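Local coordinates for glutamate ABC superfamily ATP binding cassette transporter, binding protein (Enterococcus faecium DO, PDB 5EYF) that binds glutamate and probably delivers it to an ABC transporter for uptake, as a solute-binding protein of family 3, at residues B[87-90]-B[91-94]. Residues are numbered along the deposited sequence; the frame is centred on the assembly and turned at random. Where two conformers were deposited one is given.
Sequences TITD and ERKK. With GLU (glutamic acid), chain E.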
ATOM      1  N   THR B  87      -5.403 -10.155   1.162  1.00 15.03           N
ATOM      2  CA  THR B  87      -4.968  -9.191   0.163  1.00 14.73           C
ATOM      3  C   THR B  87      -5.921  -9.160  -1.026  1.00 16.20           C
ATOM      4  O   THR B  87      -6.399 -10.208  -1.505  1.00 16.76           O
ATOM      5  CB  THR B  87      -3.556  -9.568  -0.310  1.00 16.24           C
ATOM      6  OG1 THR B  87      -2.687  -9.544   0.824  1.00 17.88           O
ATOM      7  CG2 THR B  87      -3.034  -8.603  -1.382  1.00 16.82           C
ATOM      8  N   ILE B  88      -6.172  -7.948  -1.513  1.00 15.57           N
ATOM      9  CA  ILE B  88      -6.920  -7.726  -2.746  1.00 16.43           C
ATOM     10  C   ILE B  88      -6.028  -8.062  -3.930  1.00 16.54           C
ATOM     11  O   ILE B  88      -4.953  -7.464  -4.105  1.00 18.68           O
ATOM     12  CB  ILE B  88      -7.396  -6.264  -2.832  1.00 15.96           C
ATOM     13  CG1 ILE B  88      -8.291  -5.940  -1.638  1.00 16.89           C
ATOM     14  CG2 ILE B  88      -8.174  -6.033  -4.119  1.00 16.81           C
ATOM     15  CD1 ILE B  88      -8.764  -4.526  -1.632  1.00 17.59           C
ATOM     16  N   THR B  89      -6.497  -8.977  -4.769  1.00 16.95           N
ATOM     17  CA  THR B  89      -5.817  -9.294  -6.029  1.00 18.03           C
ATOM     18  C   THR B  89      -6.857  -9.402  -7.141  1.00 19.70           C
ATOM     19  O   THR B  89      -8.008  -9.763  -6.892  1.00 20.22           O
ATOM     20  CB  THR B  89      -4.997 -10.605  -5.972  1.00 21.14           C
ATOM     21  OG1 THR B  89      -5.872 -11.745  -5.997  1.00 22.50           O
ATOM     22  CG2 THR B  89      -4.055 -10.656  -4.748  1.00 22.06           C
ATOM     23  N   ASP B  90      -6.442  -9.090  -8.379  1.00 21.25           N
ATOM     24  CA  ASP B  90      -7.346  -9.266  -9.520  1.00 22.42           C
ATOM     25  C   ASP B  90      -7.781 -10.720  -9.681  1.00 23.55           C
ATOM     26  O   ASP B  90      -8.919 -10.980 -10.083  1.00 24.62           O
ATOM     27  CB  ASP B  90      -6.724  -8.727 -10.810  1.00 25.14           C
ATOM     28  CG  ASP B  90      -7.059  -7.276 -11.035  1.00 29.23           C
ATOM     29  OD1 ASP B  90      -7.987  -6.790 -10.369  1.00 31.51           O
ATOM     30  OD2 ASP B  90      -6.428  -6.623 -11.886  1.00 30.90           O
ATOM     31  N   GLU B  91      -6.906 -11.671  -9.345  0.60 23.64           N
ATOM     32  CA  GLU B  91      -7.266 -13.086  -9.420  0.60 25.63           C
ATOM     33  C   GLU B  91      -8.343 -13.445  -8.398  0.60 23.37           C
ATOM     34  O   GLU B  91      -9.224 -14.270  -8.676  0.60 23.76           O
ATOM     35  CB  GLU B  91      -6.007 -13.923  -9.224  0.60 28.79           C
ATOM     36  CG  GLU B  91      -4.837 -13.426 -10.100  0.60 31.03           C
ATOM     37  CD  GLU B  91      -3.843 -12.515  -9.359  0.60 30.64           C
ATOM     38  OE1 GLU B  91      -3.008 -13.079  -8.612  0.60 33.67           O
ATOM     39  OE2 GLU B  91      -3.887 -11.262  -9.523  0.60 24.10           O
ATOM     40  N   ARG B  92      -8.279 -12.854  -7.203  1.00 22.05           N
ATOM     41  CA  ARG B  92      -9.320 -13.058  -6.210  1.00 22.30           C
ATOM     42  C   ARG B  92     -10.597 -12.323  -6.571  1.00 22.63           C
ATOM     43  O   ARG B  92     -11.697 -12.792  -6.229  1.00 23.67           O
ATOM     44  CB  ARG B  92      -8.796 -12.628  -4.851  1.00 21.45           C
ATOM     45  CG  ARG B  92      -7.833 -13.669  -4.260  1.00 21.95           C
ATOM     46  CD  ARG B  92      -7.125 -13.179  -3.016  1.00 21.37           C
ATOM     47  NE  ARG B  92      -6.230 -14.196  -2.451  1.00 23.14           N
ATOM     48  CZ  ARG B  92      -5.496 -14.015  -1.354  1.00 21.18           C
ATOM     49  NH1 ARG B  92      -5.571 -12.850  -0.700  1.00 18.90           N
ATOM     50  NH2 ARG B  92      -4.731 -15.003  -0.878  1.00 23.17           N
ATOM     51  N   LYS B  93     -10.476 -11.191  -7.285  1.00 23.60           N
ATOM     52  CA  LYS B  93     -11.656 -10.457  -7.724  1.00 24.18           C
ATOM     53  C   LYS B  93     -12.500 -11.247  -8.721  1.00 25.44           C
ATOM     54  O   LYS B  93     -13.659 -10.897  -8.948  1.00 26.93           O
ATOM     55  CB  LYS B  93     -11.227  -9.098  -8.289  1.00 23.20           C
ATOM     56  CG  LYS B  93     -10.726  -8.165  -7.167  1.00 23.99           C
ATOM     57  CD  LYS B  93     -10.245  -6.818  -7.663  1.00 27.07           C
ATOM     58  CE  LYS B  93     -11.355  -6.071  -8.351  1.00 32.62           C
ATOM     59  NZ  LYS B  93     -11.078  -4.619  -8.539  1.00 35.38           N
ATOM     60  N   LYS B  94     -11.965 -12.319  -9.307  1.00 25.98           N
ATOM     61  CA  LYS B  94     -12.827 -13.216 -10.062  1.00 26.90           C
ATOM     62  C   LYS B  94     -13.780 -13.993  -9.169  1.00 27.22           C
ATOM     63  O   LYS B  94     -14.838 -14.429  -9.643  1.00 28.10           O
ATOM     64  CB  LYS B  94     -11.979 -14.205 -10.859  1.00 29.03           C
ATOM     65  CG  LYS B  94     -10.905 -13.532 -11.657  1.00 31.86           C
ATOM     66  CD  LYS B  94     -11.501 -12.578 -12.628  1.00 35.56           C
ATOM     67  CE  LYS B  94     -10.473 -12.190 -13.665  1.00 39.65           C
ATOM     68  NZ  LYS B  94     -10.871 -10.954 -14.381  1.00 42.05           N
TER
HETATM   69  N   GLU E 301      -2.347 -11.275   3.053  1.00 19.56           N
HETATM   70  CA  GLU E 301      -1.828 -12.473   2.373  1.00 20.28           C
HETATM   71  C   GLU E 301      -2.939 -13.166   1.597  1.00 21.40           C
HETATM   72  O   GLU E 301      -4.099 -12.735   1.619  1.00 19.80           O
HETATM   73  CB  GLU E 301      -1.170 -13.452   3.365  1.00 21.92           C
HETATM   74  CG  GLU E 301      -1.979 -13.726   4.633  1.00 22.94           C
HETATM   75  CD  GLU E 301      -3.204 -14.611   4.424  1.00 24.08           C
HETATM   76  OE1 GLU E 301      -4.155 -14.457   5.197  1.00 23.07           O
HETATM   77  OE2 GLU E 301      -3.199 -15.516   3.558  1.00 25.23           O
HETATM   78  OXT GLU E 301      -2.696 -14.175   0.906  1.00 25.38           O
HETATM   79  O   HOH W   1      -4.461 -14.103  -5.822  1.00 30.60           O
HETATM   80  O   HOH W   2     -10.383  -9.526 -11.834  1.00 34.16           O
HETATM   81  O   HOH W   3      -9.914  -4.755 -11.449  1.00 35.41           O
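Glu91, in one of its two modelled conformers, bends its side chain back toward Thr89, a doubtful approach in which a water bonded to Thr89 OG1 reaches Glu91 OE1 only weakly. Arg92 comes next and is gripped at both ends. Arg92 N donates to Thr89 OG1 at 2.9 Å with an N-H...O angle of 154°, which identifies Thr89 as the N-cap of the short helix 90-93; the threonine hydroxyl can face that amide because it sits between backbone N and carbonyl carbon (chi1 74°). The Arg92 side chain runs extended from CG to NE, its CG passing 3.3 Å from Thr89 OG1, and back along the loop to Thr87. There Arg92 NH1 donates to Thr87 O at 2.9 Å, in the carbonyl plane on a lone pair. In this family 3 binding-protein fold, the turn thereby presents Arg92 to the bound glutamate: Arg92 NH1 reaches ligand O at 2.7 Å and Arg92 NH2 reaches ligand OXT at 2.8 Å, a two-pronged hold on the alpha-carboxylate. Thr87 N donates to the same ligand O, nearly straight at 174°, and Thr87 OG1, also bonded to Glu198, accepts from the ligand amine. Lys93 N then bonds to Thr89 O at 2.9 Å; Lys93 CD packs on Asp90 OD1, and Lys93 NZ, bonded to Glu245 O of the second subunit, stands 4.2 Å from Asp90 OD1, beyond a salt bridge, with a water bridging them. Lys94 N makes a weak bond to Asp90 O, which a water also links to Lys94 NZ.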